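Local coordinates for L-asparaginase I (Vibrio cholerae, PDB 2OCD), which probably catalyses the hydrolysis of L-asparagine to L-aspartate and ammonium, working as a homotetramer of the asparaginase 1 family, at residues B[116-121]-B[168-173]; B[144-149]-B[155-160]; B[101-106]-B[306-311]; B[77-82]-B[201-206]. All blocks are in the same frame, centred on the assembly; numbering follows the deposited sequence.

Interaction 1 of 4, residues B[116-121]-B[168-173]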
loop_
_atom_site.group_PDB
_atom_site.type_symbol
_atom_site.label_atom_id
_atom_site.label_comp_id
_atom_site.label_asym_id
_atom_site.label_seq_id
_atom_site.Cartn_x
_atom_site.Cartn_y
_atom_site.Cartn_z
ATOM N N GLY B 116 14.077 -16.740 11.031
ATOM C CA GLY B 116 15.412 -16.160 11.174
ATOM C C GLY B 116 15.290 -14.670 11.391
ATOM O O GLY B 116 14.220 -14.151 11.769
ATOM N N SER B 117 16.387 -13.966 11.148
ATOM C CA SER B 117 16.401 -12.537 11.248
ATOM C C SER B 117 17.577 -11.925 10.471
ATOM O O SER B 117 18.534 -12.594 10.141
ATOM C CB SER B 117 16.451 -12.138 12.725
ATOM O OG SER B 117 17.772 -12.266 13.248
ATOM N N GLN B 118 17.446 -10.642 10.147
ATOM C CA GLN B 118 18.511 -9.890 9.503
ATOM C C GLN B 118 19.541 -9.521 10.528
ATOM O O GLN B 118 20.700 -9.445 10.214
ATOM C CB GLN B 118 17.995 -8.567 8.911
ATOM C CG GLN B 118 17.060 -8.711 7.749
ATOM C CD GLN B 118 16.520 -7.346 7.254
ATOM O OE1 GLN B 118 15.300 -7.191 7.002
ATOM N NE2 GLN B 118 17.425 -6.352 7.121
ATOM N N ILE B 119 19.093 -9.211 11.734
ATOM C CA ILE B 119 19.966 -8.657 12.762
ATOM C C ILE B 119 20.142 -9.705 13.873
ATOM O O ILE B 119 19.167 -10.302 14.328
ATOM C CB ILE B 119 19.340 -7.362 13.373
ATOM C CG1 ILE B 119 19.043 -6.290 12.303
ATOM C CG2 ILE B 119 20.222 -6.777 14.401
ATOM C CD1 ILE B 119 20.253 -5.792 11.559
ATOM N N PRO B 120 21.370 -9.923 14.350
ATOM C CA PRO B 120 21.418 -10.896 15.437
ATOM C C PRO B 120 20.551 -10.490 16.619
ATOM O O PRO B 120 20.417 -9.320 16.872
ATOM C CB PRO B 120 22.882 -10.904 15.856
ATOM C CG PRO B 120 23.605 -10.200 14.790
ATOM C CD PRO B 120 22.674 -9.344 14.028
ATOM N N LEU B 121 19.997 -11.460 17.333
ATOM C CA LEU B 121 19.226 -11.240 18.581
ATOM C C LEU B 121 19.959 -10.343 19.585
ATOM O O LEU B 121 19.353 -9.456 20.217
ATOM C CB LEU B 121 18.877 -12.589 19.265
ATOM C CG LEU B 121 17.741 -12.678 20.314
ATOM C CD1 LEU B 121 16.301 -12.270 19.770
ATOM C CD2 LEU B 121 17.721 -14.086 20.920
ATOM N N GLY B 168 19.257 -3.501 3.477
ATOM C CA GLY B 168 18.758 -3.118 4.808
ATOM C C GLY B 168 17.365 -3.673 5.100
ATOM O O GLY B 168 17.046 -4.009 6.248
ATOM N N PHE B 169 16.533 -3.788 4.066
ATOM C CA PHE B 169 15.162 -4.240 4.244
ATOM C C PHE B 169 14.908 -5.590 3.563
ATOM O O PHE B 169 14.216 -5.667 2.557
ATOM C CB PHE B 169 14.205 -3.162 3.713
ATOM C CG PHE B 169 12.743 -3.567 3.752
ATOM C CD1 PHE B 169 12.212 -4.214 4.882
ATOM C CD2 PHE B 169 11.901 -3.317 2.648
ATOM C CE1 PHE B 169 10.859 -4.606 4.913
ATOM C CE2 PHE B 169 10.555 -3.694 2.668
ATOM C CZ PHE B 169 10.028 -4.344 3.806
ATOM N N SER B 170 15.464 -6.652 4.120
ATOM C CA SER B 170 15.258 -7.994 3.590
ATOM C C SER B 170 13.877 -8.590 3.950
ATOM O O SER B 170 13.325 -8.304 5.004
ATOM C CB SER B 170 16.398 -8.909 4.046
ATOM O OG SER B 170 15.915 -10.180 4.394
ATOM N N ALA B 171 13.329 -9.424 3.073
ATOM C CA ALA B 171 11.942 -9.790 3.174
ATOM C C ALA B 171 11.557 -11.005 2.330
ATOM O O ALA B 171 12.215 -11.342 1.357
ATOM C CB ALA B 171 11.100 -8.610 2.767
ATOM N N PHE B 172 10.455 -11.640 2.691
ATOM C CA PHE B 172 9.935 -12.772 1.929
ATOM C C PHE B 172 8.463 -12.554 1.569
ATOM O O PHE B 172 7.697 -12.123 2.407
ATOM C CB PHE B 172 10.025 -14.052 2.730
ATOM C CG PHE B 172 11.420 -14.488 3.023
ATOM C CD1 PHE B 172 12.032 -15.469 2.261
ATOM C CD2 PHE B 172 12.121 -13.945 4.087
ATOM C CE1 PHE B 172 13.324 -15.880 2.525
ATOM C CE2 PHE B 172 13.404 -14.334 4.356
ATOM C CZ PHE B 172 14.018 -15.305 3.562
ATOM N N SER B 173 8.080 -12.918 0.345
ATOM C CA SER B 173 6.663 -12.971 -0.097
ATOM C C SER B 173 6.287 -14.325 -0.700
ATOM O O SER B 173 7.166 -15.103 -1.143
ATOM C CB SER B 173 6.443 -11.966 -1.196
ATOM O OG SER B 173 7.467 -12.206 -2.124
#
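Gln118 lays its amide against the bend of backbone at Gly168, Phe169 and Ser170, and this one side chain makes the whole contact. Its CG sits beside the backbone N (chi1 -68°) and the chain is extended beyond that, which carries the amide well out of the 116-121 loop. The NE2 end donates to Gly168 O; the N-H points almost straight at the oxygen, which lies in the amide plane, but the donor stands above the plane of the Gly168 carbonyl instead of on a lone pair. At 2.5 Å, Gln118 NE2 to Gly168 O is short enough that its exact length is doubtful. At the other end, Gln118 OE1 takes a weak, strongly bent bond from Ser170 N at 2.9 Å. It is also crowded by a second acceptor, with Ser170 O 3.0 Å from Gln118 OE1, so this end is probably held less firmly. Ser170 CB packs alongside, 3.6 Å from Gln118 CD, and probably helps, with the NE2 bond, to hold the amide's rotation.

The glutamine lies close to the predicted catalytic centre: its side chain is about 6 Å from that of Thr14, and that of Ser170 about 5 Å from that of Thr91. Asp127, at the start of helix 127-141, accepts from the backbone N of both Gln118 and Ile119, while Ile185 of a second subunit packs on these same two residues. The contact thus ties the loop between strand 112-115 and helix 127-141 to the turn joining strands 162-166 and 171-173.

Interaction 2 of 4, residues B[144-149]-B[155-160]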
loop_
_atom_site.group_PDB
_atom_site.type_symbol
_atom_site.label_atom_id
_atom_site.label_comp_id
_atom_site.label_asym_id
_atom_site.label_seq_id
_atom_site.Cartn_x
_atom_site.Cartn_y
_atom_site.Cartn_z
ATOM N N ILE B 144 -0.338 -24.905 12.450
ATOM C CA ILE B 144 -0.691 -25.251 11.083
ATOM C C ILE B 144 0.223 -26.378 10.701
ATOM O O ILE B 144 1.414 -26.194 10.742
ATOM C CB ILE B 144 -0.409 -24.099 10.108
ATOM C CG1 ILE B 144 -0.977 -22.753 10.631
ATOM C CG2 ILE B 144 -0.908 -24.461 8.681
ATOM C CD1 ILE B 144 -2.321 -22.850 11.117
ATOM N N ASN B 145 -0.320 -27.514 10.270
ATOM C CA ASN B 145 0.474 -28.741 10.116
ATOM C C ASN B 145 1.110 -28.826 8.739
ATOM O O ASN B 145 0.829 -29.755 7.977
ATOM C CB ASN B 145 -0.351 -30.021 10.383
ATOM C CG ASN B 145 -0.955 -30.073 11.792
ATOM O OD1 ASN B 145 -2.074 -30.566 11.978
ATOM N ND2 ASN B 145 -0.210 -29.594 12.790
ATOM N N GLU B 146 1.949 -27.849 8.442
ATOM C CA GLU B 146 2.672 -27.768 7.205
ATOM C C GLU B 146 4.020 -27.142 7.519
ATOM O O GLU B 146 4.265 -26.650 8.640
ATOM C CB GLU B 146 2.012 -26.868 6.149
ATOM C CG GLU B 146 0.500 -26.658 6.101
ATOM C CD GLU B 146 0.072 -25.824 4.815
ATOM O OE1 GLU B 146 0.942 -25.604 3.930
ATOM O OE2 GLU B 146 -1.138 -25.409 4.673
ATOM N N VAL B 147 4.890 -27.171 6.511
ATOM C CA VAL B 147 6.141 -26.413 6.550
ATOM C C VAL B 147 5.868 -24.947 6.184
ATOM O O VAL B 147 5.476 -24.632 5.072
ATOM C CB VAL B 147 7.220 -27.045 5.664
ATOM C CG1 VAL B 147 8.492 -26.262 5.779
ATOM C CG2 VAL B 147 7.508 -28.452 6.141
ATOM N N THR B 148 6.046 -24.057 7.147
ATOM C CA THR B 148 5.754 -22.640 6.931
ATOM C C THR B 148 6.989 -21.770 7.192
ATOM O O THR B 148 8.037 -22.270 7.661
ATOM C CB THR B 148 4.573 -22.199 7.838
ATOM O OG1 THR B 148 4.900 -22.435 9.219
ATOM C CG2 THR B 148 3.255 -22.985 7.450
ATOM N N LEU B 149 6.881 -20.478 6.872
ATOM C CA LEU B 149 8.047 -19.562 6.889
ATOM C C LEU B 149 7.591 -18.261 7.494
ATOM O O LEU B 149 6.646 -17.630 6.998
ATOM C CB LEU B 149 8.627 -19.360 5.477
ATOM C CG LEU B 149 9.944 -18.582 5.269
ATOM C CD1 LEU B 149 10.726 -18.976 3.981
ATOM C CD2 LEU B 149 9.765 -17.092 5.221
ATOM N N LEU B 155 3.122 -15.347 8.190
ATOM C CA LEU B 155 3.467 -16.727 8.072
ATOM C C LEU B 155 3.052 -17.165 6.708
ATOM O O LEU B 155 1.870 -17.103 6.383
ATOM C CB LEU B 155 2.687 -17.542 9.089
ATOM C CG LEU B 155 3.043 -19.029 9.073
ATOM C CD1 LEU B 155 4.457 -19.209 9.647
ATOM C CD2 LEU B 155 1.973 -19.880 9.826
HETATM N N MSE B 156 3.997 -17.657 5.920
HETATM C CA MSE B 156 3.685 -18.076 4.562
HETATM C C MSE B 156 3.861 -19.551 4.370
HETATM O O MSE B 156 4.653 -20.155 5.046
HETATM C CB MSE B 156 4.562 -17.326 3.569
HETATM C CG MSE B 156 4.354 -15.825 3.611
HETATM SE SE MSE B 156 6.008 -14.912 3.110
HETATM C CE MSE B 156 6.686 -14.641 4.987
ATOM N N ARG B 157 3.136 -20.136 3.419
ATOM C CA ARG B 157 3.407 -21.532 3.045
ATOM C C ARG B 157 4.862 -21.643 2.604
ATOM O O ARG B 157 5.307 -20.871 1.789
ATOM C CB ARG B 157 2.457 -22.006 1.952
ATOM C CG ARG B 157 2.669 -23.452 1.556
ATOM C CD ARG B 157 1.477 -24.053 0.763
ATOM N NE ARG B 157 0.323 -24.226 1.630
ATOM C CZ ARG B 157 -0.944 -24.151 1.258
ATOM N NH1 ARG B 157 -1.273 -23.924 0.015
ATOM N NH2 ARG B 157 -1.892 -24.302 2.160
ATOM N N GLY B 158 5.602 -22.584 3.176
ATOM C CA GLY B 158 7.020 -22.727 2.925
ATOM C C GLY B 158 7.350 -22.824 1.475
ATOM O O GLY B 158 8.176 -22.068 0.953
ATOM N N ASN B 159 6.663 -23.724 0.777
ATOM C CA ASN B 159 6.898 -23.902 -0.660
ATOM C C ASN B 159 6.191 -22.887 -1.554
ATOM O O ASN B 159 6.289 -22.989 -2.775
ATOM C CB ASN B 159 6.568 -25.326 -1.075
ATOM C CG ASN B 159 5.105 -25.666 -0.921
ATOM O OD1 ASN B 159 4.250 -24.797 -0.884
ATOM N ND2 ASN B 159 4.818 -26.961 -0.831
ATOM N N ARG B 160 5.523 -21.885 -0.984
ATOM C CA ARG B 160 5.067 -20.732 -1.797
ATOM C C ARG B 160 5.949 -19.463 -1.668
ATOM O O ARG B 160 5.618 -18.397 -2.247
ATOM C CB ARG B 160 3.651 -20.343 -1.453
ATOM C CG ARG B 160 2.689 -21.446 -1.653
ATOM C CD ARG B 160 2.444 -21.645 -3.109
ATOM N NE ARG B 160 1.076 -22.083 -3.352
ATOM C CZ ARG B 160 0.430 -21.861 -4.481
ATOM N NH1 ARG B 160 1.039 -21.213 -5.476
ATOM N NH2 ARG B 160 -0.819 -22.291 -4.606
HETATM O O HOH W 1 5.090 -25.678 2.315
#
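Glu146 and Arg157 meet in a side-on, two-pronged salt bridge. Arg157 NE reaches Glu146 OE1 at 2.8 Å, and Arg157 NH2 reaches Glu146 OE2 at the same 2.8 Å, each oxygen using its syn lone pair. Carboxylate and guanidinium are nearly coplanar, their planes 23° apart. The arginine starts out away from the other strand; its bend at chi3 (-70°) swings the guanidinium back to the acid.

Next to this pair runs the backbone ladder. Leu149 and Met156, a selenomethionine, form an antiparallel hydrogen-bonded pair, with Leu149 N to Met156 O and Met156 N to Leu149 O both 2.9 Å. Their side chains lie on the same face of the sheet, Leu149 CD2 3.9 Å from Met156 CE. Thr148 pairs with Arg157 without hydrogen bonds, and Leu155 CD1 packs 3.3 Å from Thr148 OG1. At the far end Gly158 N donates to Val147 O over 2.8 Å, just where the strand gives way to a 3-10 turn. A water fills in here, donating to Val147 O and accepting from Asn159 N.

Further out, Gly333 O takes a bond from Arg157 NH1, which steadies the guanidinium from a third nitrogen. Strand 112-115 flanks the hairpin through backbone hydrogen bonds of Glu146 and Thr148 with Val112, and of Thr148 with Val114.

The contact closes a beta hairpin of the large mixed sheet. With both carboxylate oxygens gripped, Glu146 probably stays ionised, and the paired charges are likely to offset each other within a contact that is otherwise buried.

Interaction 3 of 4, residues B[101-106]-B[306-311]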
loop_
_atom_site.group_PDB
_atom_site.type_symbol
_atom_site.label_atom_id
_atom_site.label_comp_id
_atom_site.label_asym_id
_atom_site.label_seq_id
_atom_site.Cartn_x
_atom_site.Cartn_y
_atom_site.Cartn_z
ATOM N N LEU B 101 11.801 -29.274 2.468
ATOM C CA LEU B 101 11.197 -29.978 3.577
ATOM C C LEU B 101 9.708 -30.216 3.371
ATOM O O LEU B 101 9.182 -31.207 3.910
ATOM C CB LEU B 101 11.399 -29.236 4.905
ATOM C CG LEU B 101 12.877 -29.082 5.346
ATOM C CD1 LEU B 101 13.034 -28.093 6.493
ATOM C CD2 LEU B 101 13.536 -30.470 5.684
ATOM N N SER B 102 9.009 -29.313 2.660
ATOM C CA SER B 102 7.584 -29.500 2.444
ATOM C C SER B 102 7.362 -30.814 1.711
ATOM O O SER B 102 6.475 -31.580 2.107
ATOM C CB SER B 102 6.931 -28.350 1.704
ATOM O OG SER B 102 7.196 -28.385 0.327
ATOM N N PHE B 103 8.189 -31.110 0.706
ATOM C CA PHE B 103 8.041 -32.386 -0.029
ATOM C C PHE B 103 8.583 -33.609 0.718
ATOM O O PHE B 103 7.957 -34.685 0.673
ATOM C CB PHE B 103 8.614 -32.285 -1.427
ATOM C CG PHE B 103 7.951 -31.244 -2.197
ATOM C CD1 PHE B 103 6.650 -31.439 -2.625
ATOM C CD2 PHE B 103 8.558 -30.003 -2.384
ATOM C CE1 PHE B 103 5.984 -30.485 -3.299
ATOM C CE2 PHE B 103 7.897 -29.012 -3.064
ATOM C CZ PHE B 103 6.580 -29.243 -3.519
HETATM N N MSE B 104 9.697 -33.424 1.430
HETATM C CA MSE B 104 10.293 -34.490 2.188
HETATM C C MSE B 104 9.412 -35.050 3.269
HETATM O O MSE B 104 9.511 -36.240 3.569
HETATM C CB MSE B 104 11.591 -34.014 2.822
HETATM C CG MSE B 104 12.690 -33.861 1.787
HETATM SE SE MSE B 104 14.338 -33.102 2.467
HETATM C CE MSE B 104 14.957 -34.702 3.389
ATOM N N PHE B 105 8.595 -34.200 3.887
ATOM C CA PHE B 105 7.716 -34.643 4.948
ATOM C C PHE B 105 6.415 -35.085 4.337
ATOM O O PHE B 105 5.817 -34.390 3.546
ATOM C CB PHE B 105 7.404 -33.556 5.975
ATOM C CG PHE B 105 8.587 -33.074 6.761
ATOM C CD1 PHE B 105 9.567 -33.940 7.202
ATOM C CD2 PHE B 105 8.677 -31.749 7.128
ATOM C CE1 PHE B 105 10.631 -33.476 7.923
ATOM C CE2 PHE B 105 9.732 -31.299 7.862
ATOM C CZ PHE B 105 10.710 -32.158 8.250
ATOM N N GLU B 106 5.952 -36.230 4.792
ATOM C CA GLU B 106 4.769 -36.850 4.287
ATOM C C GLU B 106 3.825 -37.112 5.474
ATOM O O GLU B 106 4.221 -37.714 6.470
ATOM C CB GLU B 106 5.207 -38.106 3.548
ATOM C CG GLU B 106 4.238 -39.233 3.521
ATOM C CD GLU B 106 4.417 -40.061 2.245
ATOM O OE1 GLU B 106 4.074 -39.511 1.157
ATOM O OE2 GLU B 106 4.899 -41.227 2.326
ATOM N N ALA B 306 10.086 -25.504 -7.205
ATOM C CA ALA B 306 10.232 -26.313 -8.420
ATOM C C ALA B 306 11.497 -27.163 -8.396
ATOM O O ALA B 306 11.531 -28.288 -8.909
ATOM C CB ALA B 306 10.198 -25.416 -9.648
ATOM N N LEU B 307 12.534 -26.601 -7.796
ATOM C CA LEU B 307 13.811 -27.264 -7.623
ATOM C C LEU B 307 13.643 -28.276 -6.545
ATOM O O LEU B 307 14.148 -29.423 -6.666
ATOM C CB LEU B 307 14.902 -26.250 -7.300
ATOM C CG LEU B 307 15.511 -25.928 -8.668
ATOM C CD1 LEU B 307 15.901 -24.438 -8.904
ATOM C CD2 LEU B 307 16.663 -26.917 -8.892
ATOM N N ALA B 308 12.865 -27.876 -5.535
ATOM C CA ALA B 308 12.550 -28.754 -4.442
ATOM C C ALA B 308 11.820 -30.020 -4.854
ATOM O O ALA B 308 12.150 -31.097 -4.336
ATOM C CB ALA B 308 11.733 -28.034 -3.470
ATOM N N LYS B 309 10.794 -29.864 -5.717
ATOM C CA LYS B 309 9.789 -30.899 -5.969
ATOM C C LYS B 309 10.462 -31.894 -6.876
ATOM O O LYS B 309 10.324 -33.118 -6.696
ATOM C CB LYS B 309 8.512 -30.308 -6.585
ATOM C CG LYS B 309 7.278 -31.265 -6.696
ATOM C CD LYS B 309 6.069 -30.579 -7.341
ATOM C CE LYS B 309 4.791 -31.420 -7.452
ATOM N NZ LYS B 309 3.633 -30.661 -8.169
ATOM N N LEU B 310 11.232 -31.369 -7.831
ATOM C CA LEU B 310 12.061 -32.219 -8.687
ATOM C C LEU B 310 13.076 -33.051 -7.864
ATOM O O LEU B 310 13.291 -34.247 -8.159
ATOM C CB LEU B 310 12.767 -31.391 -9.775
ATOM C CG LEU B 310 11.985 -31.038 -11.071
ATOM C CD1 LEU B 310 12.631 -29.888 -11.840
ATOM C CD2 LEU B 310 11.757 -32.234 -12.039
ATOM N N HIS B 311 13.669 -32.461 -6.819
ATOM C CA HIS B 311 14.674 -33.172 -6.031
ATOM C C HIS B 311 13.999 -34.262 -5.185
ATOM O O HIS B 311 14.567 -35.321 -4.889
ATOM C CB HIS B 311 15.412 -32.239 -5.072
ATOM C CG HIS B 311 16.651 -31.567 -5.625
ATOM N ND1 HIS B 311 16.606 -30.409 -6.376
ATOM C CD2 HIS B 311 17.972 -31.818 -5.405
ATOM C CE1 HIS B 311 17.844 -30.022 -6.657
ATOM N NE2 HIS B 311 18.691 -30.860 -6.083
#
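The ring of Phe103 lies across the start of the Lys309 side chain, and this overlap is the tight part of the contact. Lys309 CB stands over one face, 3.9 Å from the ring centroid, in a CH-pi contact. Lys309 CG follows at 3.7 Å from Phe103 CE1, and CD is still near the rim of the ring. CG leaves trans to the lysine's own backbone N (chi1 -171°) and the chain stays extended beyond it, which lays the methylenes obliquely over the aromatic face. Ala308 CB adds a smaller apolar touch, 3.9 Å from Phe103 CD2. On the opposite face of the ring lies Ser102 OG, from the same helix.

Away from the ring the two helical turns part company, and no hydrogen bond links them. The charged end of Lys309 leads off to Glu334, with which it forms a salt bridge, and to Gln329 O and Met327 O, so the ammonium is well supplied.

Helix 94-104 is backed by helix 65-78 through Leu101 and Met104. Helix 303-315 turns Leu307 and Leu310 onto strands 213-217 and 237-242. Between these two layers Phe103 joins the N-terminal family region to the C-terminal one.

Interaction 4 of 4, residues B[77-82]-B[201-206]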
loop_
_atom_site.group_PDB
_atom_site.type_symbol
_atom_site.label_atom_id
_atom_site.label_comp_id
_atom_site.label_asym_id
_atom_site.label_seq_id
_atom_site.Cartn_x
_atom_site.Cartn_y
_atom_site.Cartn_z
ATOM N N ALA B 77 13.615 -37.549 14.267
ATOM C CA ALA B 77 14.087 -38.103 15.507
ATOM C C ALA B 77 13.333 -37.444 16.635
ATOM O O ALA B 77 13.096 -38.081 17.643
ATOM C CB ALA B 77 15.544 -37.881 15.668
ATOM N N ASN B 78 12.951 -36.187 16.487
ATOM C CA ASN B 78 12.314 -35.500 17.590
ATOM C C ASN B 78 10.802 -35.432 17.429
ATOM O O ASN B 78 10.071 -34.873 18.292
ATOM C CB ASN B 78 12.923 -34.111 17.754
ATOM C CG ASN B 78 14.290 -34.166 18.361
ATOM O OD1 ASN B 78 15.310 -33.926 17.692
ATOM N ND2 ASN B 78 14.340 -34.526 19.632
ATOM N N TYR B 79 10.333 -36.019 16.340
ATOM C CA TYR B 79 8.938 -35.863 15.950
ATOM C C TYR B 79 7.925 -36.172 17.042
ATOM O O TYR B 79 6.936 -35.459 17.189
ATOM C CB TYR B 79 8.613 -36.700 14.727
ATOM C CG TYR B 79 7.269 -36.368 14.185
ATOM C CD1 TYR B 79 7.068 -35.210 13.435
ATOM C CD2 TYR B 79 6.162 -37.178 14.454
ATOM C CE1 TYR B 79 5.824 -34.887 12.931
ATOM C CE2 TYR B 79 4.905 -36.850 13.959
ATOM C CZ TYR B 79 4.750 -35.707 13.183
ATOM O OH TYR B 79 3.523 -35.386 12.667
ATOM N N ASP B 80 8.150 -37.207 17.824
ATOM C CA ASP B 80 7.169 -37.521 18.898
ATOM C C ASP B 80 7.410 -36.855 20.262
ATOM O O ASP B 80 6.481 -36.734 21.053
ATOM C CB ASP B 80 7.013 -39.037 19.043
ATOM C CG ASP B 80 6.414 -39.657 17.801
ATOM O OD1 ASP B 80 5.288 -39.234 17.406
ATOM O OD2 ASP B 80 7.080 -40.541 17.208
ATOM N N LYS B 81 8.633 -36.394 20.511
ATOM C CA LYS B 81 8.989 -35.700 21.756
ATOM C C LYS B 81 8.364 -34.291 21.905
ATOM O O LYS B 81 8.400 -33.721 22.985
ATOM C CB LYS B 81 10.523 -35.591 21.903
ATOM C CG LYS B 81 11.350 -36.910 21.766
ATOM C CD LYS B 81 11.977 -37.385 23.103
ATOM C CE LYS B 81 10.935 -38.115 24.049
ATOM N NZ LYS B 81 11.129 -37.957 25.573
ATOM N N TYR B 82 7.791 -33.703 20.873
ATOM C CA TYR B 82 7.375 -32.315 21.001
ATOM C C TYR B 82 6.064 -32.055 20.269
ATOM O O TYR B 82 5.599 -32.897 19.527
ATOM C CB TYR B 82 8.468 -31.404 20.455
ATOM C CG TYR B 82 9.814 -31.502 21.127
ATOM C CD1 TYR B 82 10.148 -30.670 22.193
ATOM C CD2 TYR B 82 10.789 -32.396 20.661
ATOM C CE1 TYR B 82 11.413 -30.735 22.796
ATOM C CE2 TYR B 82 12.053 -32.467 21.250
ATOM C CZ TYR B 82 12.369 -31.638 22.330
ATOM O OH TYR B 82 13.629 -31.722 22.926
ATOM N N GLY B 201 -2.420 -40.516 7.318
ATOM C CA GLY B 201 -1.424 -41.581 7.277
ATOM C C GLY B 201 -0.341 -41.269 8.261
ATOM O O GLY B 201 -0.290 -40.175 8.795
ATOM N N GLU B 202 0.539 -42.217 8.516
ATOM C CA GLU B 202 1.578 -41.992 9.518
ATOM C C GLU B 202 2.641 -41.036 8.999
ATOM O O GLU B 202 2.972 -41.057 7.813
ATOM C CB GLU B 202 2.186 -43.324 9.957
ATOM C CG GLU B 202 1.463 -43.917 11.172
ATOM C CD GLU B 202 1.710 -45.406 11.351
ATOM O OE1 GLU B 202 0.897 -46.067 12.060
ATOM O OE2 GLU B 202 2.711 -45.920 10.780
ATOM N N PHE B 203 3.165 -40.190 9.882
ATOM C CA PHE B 203 4.220 -39.268 9.494
ATOM C C PHE B 203 5.424 -40.053 9.065
ATOM O O PHE B 203 5.798 -41.021 9.721
ATOM C CB PHE B 203 4.624 -38.341 10.639
ATOM C CG PHE B 203 5.946 -37.586 10.403
ATOM C CD1 PHE B 203 5.994 -36.462 9.609
ATOM C CD2 PHE B 203 7.137 -38.016 11.001
ATOM C CE1 PHE B 203 7.186 -35.774 9.430
ATOM C CE2 PHE B 203 8.347 -37.325 10.797
ATOM C CZ PHE B 203 8.359 -36.212 10.017
ATOM N N LYS B 204 6.043 -39.612 7.976
ATOM C CA LYS B 204 7.289 -40.185 7.528
ATOM C C LYS B 204 8.172 -39.140 6.819
ATOM O O LYS B 204 7.654 -38.230 6.190
ATOM C CB LYS B 204 6.958 -41.302 6.576
ATOM C CG LYS B 204 8.134 -42.146 6.214
ATOM C CD LYS B 204 8.292 -42.253 4.683
ATOM C CE LYS B 204 7.146 -43.022 4.008
ATOM N NZ LYS B 204 7.389 -43.182 2.526
ATOM N N VAL B 205 9.489 -39.301 6.911
ATOM C CA VAL B 205 10.442 -38.530 6.125
ATOM C C VAL B 205 11.018 -39.299 4.934
ATOM O O VAL B 205 11.634 -40.344 5.102
ATOM C CB VAL B 205 11.630 -38.067 6.969
ATOM C CG1 VAL B 205 12.675 -37.358 6.056
ATOM C CG2 VAL B 205 11.136 -37.175 8.123
ATOM N N ASN B 206 10.852 -38.730 3.735
ATOM C CA ASN B 206 11.312 -39.336 2.479
ATOM C C ASN B 206 12.681 -38.745 2.080
ATOM O O ASN B 206 12.861 -37.552 2.143
ATOM C CB ASN B 206 10.285 -39.071 1.351
ATOM C CG ASN B 206 8.945 -39.903 1.491
ATOM O OD1 ASN B 206 8.915 -41.095 1.895
ATOM N ND2 ASN B 206 7.841 -39.259 1.097
#
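Tyr79 and Phe203 both swing their rings out trans to the backbone N (chi1 -170° and 166°), and since each CB already points toward the other segment, the two rings arrive face on. The result is a face-to-face stack with planes only 3° apart and centroids at 3.8 Å. The overlap is broad but slightly shifted: Phe203 CD2 comes over the centre of the tyrosine ring, and Tyr79 CE1 over the centre of the phenylalanine ring. Tyr79 CZ lies 3.6 Å from Phe203 CG, and the same spacing separates Tyr79 CG from Phe203 CD2. Phe203 CB reaches the phenol end, 3.7 Å from Tyr79 OH.

No hydrogen bond crosses between the segments; their direct contact is the stack. What positions the tyrosine lies to one side: its OH is hydrogen-bonded to Gly109 N, and Lys110 makes a cation-pi contact with its ring. Leu108 touches both aromatic side chains. Residues 108-110 thus form a second shell to the pair, and the bond with Gly109 N probably limits how far the phenol can shift.

Far from the predicted catalytic residues, this is plain aromatic packing. A nearly parallel, slightly displaced pi stack joins the C-terminal end region of helix 65-78 to the approach of strand 204-205, which pairs antiparallel with strand 105-106 in a small two-stranded sheet.

Overall arrangement
Interactions 1 and 2 belong to the N-terminal region, their centres about 17 Å apart. They meet where Phe172 packs on Leu149 and Met156. Interaction 2 lies in the large mixed sheet, its centre about 13 Å from that of interaction 3: Val147 packs on Ser102 and Phe105, and Asn159 ND2 probably bonds to Ser102 OG. Interactions 3 and 4, centres about 16 Å apart, share the small sheet of strands 105-106 and 204-205, with Glu106 salt-bridged to Lys204. Along the chain 77-82 and 101-106 come first, then the segments of interactions 1 and 2, then 201-206 and 306-311. Interaction 3 alone spans both family regions, tying the C-terminal part to the N-terminal one.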